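PDB 6LKI: sensor protein kinase HptS from Staphylococcus aureus, which is a sensor histidine kinase that probably relays an extracellular hexose-phosphate signal, together with a partner protein, by autophosphorylation on a histidine. Local coordinates for residues P108-S111 with E112-K115. Residues are numbered along the deposited sequence; the frame is centred on the assembly and turned at random.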
ATOM      1  N   PRO B 108     -13.459 -26.612   7.063  1.00 49.91           N
ATOM      2  CA  PRO B 108     -14.558 -27.449   7.573  1.00 53.53           C
ATOM      3  C   PRO B 108     -14.167 -28.277   8.780  1.00 53.87           C
ATOM      4  O   PRO B 108     -15.022 -28.567   9.626  1.00 59.35           O
ATOM      5  CB  PRO B 108     -14.911 -28.335   6.370  1.00 55.09           C
ATOM      6  CG  PRO B 108     -14.436 -27.572   5.184  1.00 52.97           C
ATOM      7  CD  PRO B 108     -13.203 -26.847   5.632  1.00 49.57           C
ATOM      8  N   ARG B 109     -12.895 -28.663   8.891  1.00 53.13           N
ATOM      9  CA  ARG B 109     -12.454 -29.424  10.054  1.00 56.35           C
ATOM     10  C   ARG B 109     -12.386 -28.545  11.297  1.00 56.27           C
ATOM     11  O   ARG B 109     -12.949 -28.889  12.343  1.00 60.52           O
ATOM     12  CB  ARG B 109     -11.094 -30.065   9.776  1.00 56.89           C
ATOM     13  CG  ARG B 109     -10.990 -31.509  10.228  1.00 68.92           C
ATOM     14  CD  ARG B 109      -9.590 -32.045   9.992  1.00 69.23           C
ATOM     15  NE  ARG B 109      -9.303 -32.195   8.570  1.00 65.70           N
ATOM     16  CZ  ARG B 109      -9.540 -33.303   7.878  1.00 69.21           C
ATOM     17  NH1 ARG B 109     -10.064 -34.361   8.481  1.00 69.49           N
ATOM     18  NH2 ARG B 109      -9.250 -33.357   6.586  1.00 71.28           N
ATOM     19  N   LEU B 110     -11.695 -27.406  11.201  1.00 54.60           N
ATOM     20  CA  LEU B 110     -11.517 -26.545  12.368  1.00 55.92           C
ATOM     21  C   LEU B 110     -12.848 -25.987  12.857  1.00 58.24           C
ATOM     22  O   LEU B 110     -13.051 -25.812  14.064  1.00 58.08           O
ATOM     23  CB  LEU B 110     -10.553 -25.406  12.040  1.00 53.10           C
ATOM     24  CG  LEU B 110      -9.107 -25.805  11.740  1.00 52.43           C
ATOM     25  CD1 LEU B 110      -8.271 -24.576  11.429  1.00 49.48           C
ATOM     26  CD2 LEU B 110      -8.508 -26.594  12.894  1.00 55.27           C
ATOM     27  N   SER B 111     -13.765 -25.691  11.933  1.00 54.41           N
ATOM     28  CA  SER B 111     -15.076 -25.196  12.336  1.00 58.65           C
ATOM     29  C   SER B 111     -15.911 -26.288  12.991  1.00 62.11           C
ATOM     30  O   SER B 111     -16.739 -25.996  13.861  1.00 65.34           O
ATOM     31  CB  SER B 111     -15.814 -24.615  11.128  1.00 57.39           C
ATOM     32  OG  SER B 111     -16.723 -25.555  10.584  1.00 62.78           O
ATOM     33  N   GLU B 112     -15.708 -27.545  12.592  1.00 62.52           N
ATOM     34  CA  GLU B 112     -16.465 -28.649  13.173  1.00 67.16           C
ATOM     35  C   GLU B 112     -15.967 -28.986  14.573  1.00 68.16           C
ATOM     36  O   GLU B 112     -16.766 -29.123  15.507  1.00 69.30           O
ATOM     37  CB  GLU B 112     -16.384 -29.877  12.264  1.00 66.84           C
ATOM     38  CG  GLU B 112     -16.596 -31.200  12.984  1.00 70.55           C
ATOM     39  CD  GLU B 112     -16.173 -32.394  12.151  1.00 75.83           C
ATOM     40  OE1 GLU B 112     -17.033 -32.961  11.446  1.00 77.77           O
ATOM     41  OE2 GLU B 112     -14.981 -32.765  12.203  1.00 78.94           O
ATOM     42  N   ILE B 113     -14.649 -29.125  14.739  1.00 66.60           N
ATOM     43  CA  ILE B 113     -14.103 -29.458  16.051  1.00 67.53           C
ATOM     44  C   ILE B 113     -14.339 -28.322  17.039  1.00 68.03           C
ATOM     45  O   ILE B 113     -14.401 -28.550  18.254  1.00 69.52           O
ATOM     46  CB  ILE B 113     -12.608 -29.812  15.941  1.00 65.53           C
ATOM     47  CG1 ILE B 113     -11.795 -28.598  15.488  1.00 63.47           C
ATOM     48  CG2 ILE B 113     -12.407 -30.977  14.985  1.00 67.18           C
ATOM     49  CD1 ILE B 113     -10.298 -28.819  15.521  1.00 64.45           C
ATOM     50  N   LYS B 114     -14.477 -27.089  16.546  1.00 65.08           N
ATOM     51  CA  LYS B 114     -14.820 -25.978  17.428  1.00 65.35           C
ATOM     52  C   LYS B 114     -16.272 -26.067  17.878  1.00 68.02           C
ATOM     53  O   LYS B 114     -16.590 -25.769  19.036  1.00 68.74           O
ATOM     54  CB  LYS B 114     -14.551 -24.649  16.722  1.00 62.58           C
ATOM     55  CG  LYS B 114     -15.172 -23.437  17.400  1.00 62.30           C
ATOM     56  CD  LYS B 114     -14.963 -22.178  16.573  1.00 61.29           C
ATOM     57  CE  LYS B 114     -15.763 -21.012  17.130  1.00 59.64           C
ATOM     58  NZ  LYS B 114     -15.546 -19.768  16.340  1.00 59.35           N
ATOM     59  N   LYS B 115     -17.166 -26.487  16.982  1.00 68.13           N
ATOM     60  CA  LYS B 115     -18.575 -26.613  17.331  1.00 68.91           C
ATOM     61  C   LYS B 115     -18.839 -27.878  18.140  1.00 70.43           C
ATOM     62  O   LYS B 115     -19.446 -27.823  19.214  1.00 74.44           O
ATOM     63  CB  LYS B 115     -19.432 -26.600  16.064  1.00 67.56           C
ATOM     64  CG  LYS B 115     -20.844 -27.124  16.270  1.00 72.20           C
ATOM     65  CD  LYS B 115     -21.726 -26.848  15.064  1.00 69.94           C
ATOM     66  CE  LYS B 115     -23.198 -26.924  15.437  1.00 71.76           C
ATOM     67  NZ  LYS B 115     -23.912 -27.990  14.684  1.00 75.80           N
TER
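Leu-110 and Ile-113 lie side by side on the buried face of the short amphipathic helix 108-116, their side chains pointing the same way, with CD2 of Leu-110 3.9 Å from CD1 of Ile-113. This helix links the two four-stranded antiparallel sheets, both of strand order 2-1-4-3, consistent with the tandem PAS-like sensor domains of histidine kinases. Both side chains rest on Ile-167 of strand 163-169, while Ser-9 and His-5 of helix 2-31 touch Leu-110 and Ile-113 respectively. In Ile-113, CG1 sits between the backbone N and the carbonyl carbon (chi1 65°), which carries CD1 back to Leu-110 and leaves CG1 3.4 Å from Leu-110 O.

Four i to i+4 backbone bonds hold the turn. That from Ile-113 N to Arg-109 O is the straightest, at 2.9 Å and 174°, whereas Glu-112 N reaches Pro-108 O over 3.2 Å in a more bent bond, with a weak second bond to Arg-109 O. Arg-109 and Glu-112 carry opposite charges, yet NH1 and OE2 stay 6.4 Å apart; the guanidinium instead makes a long, weak ion pair with Glu-8. Lys-114 turns CG anti to its own N (chi1 166°) and runs out fully extended, delivering NZ to the carbonyl O of Asn-134, while its CB packs 3.3 Å from Leu-110 O.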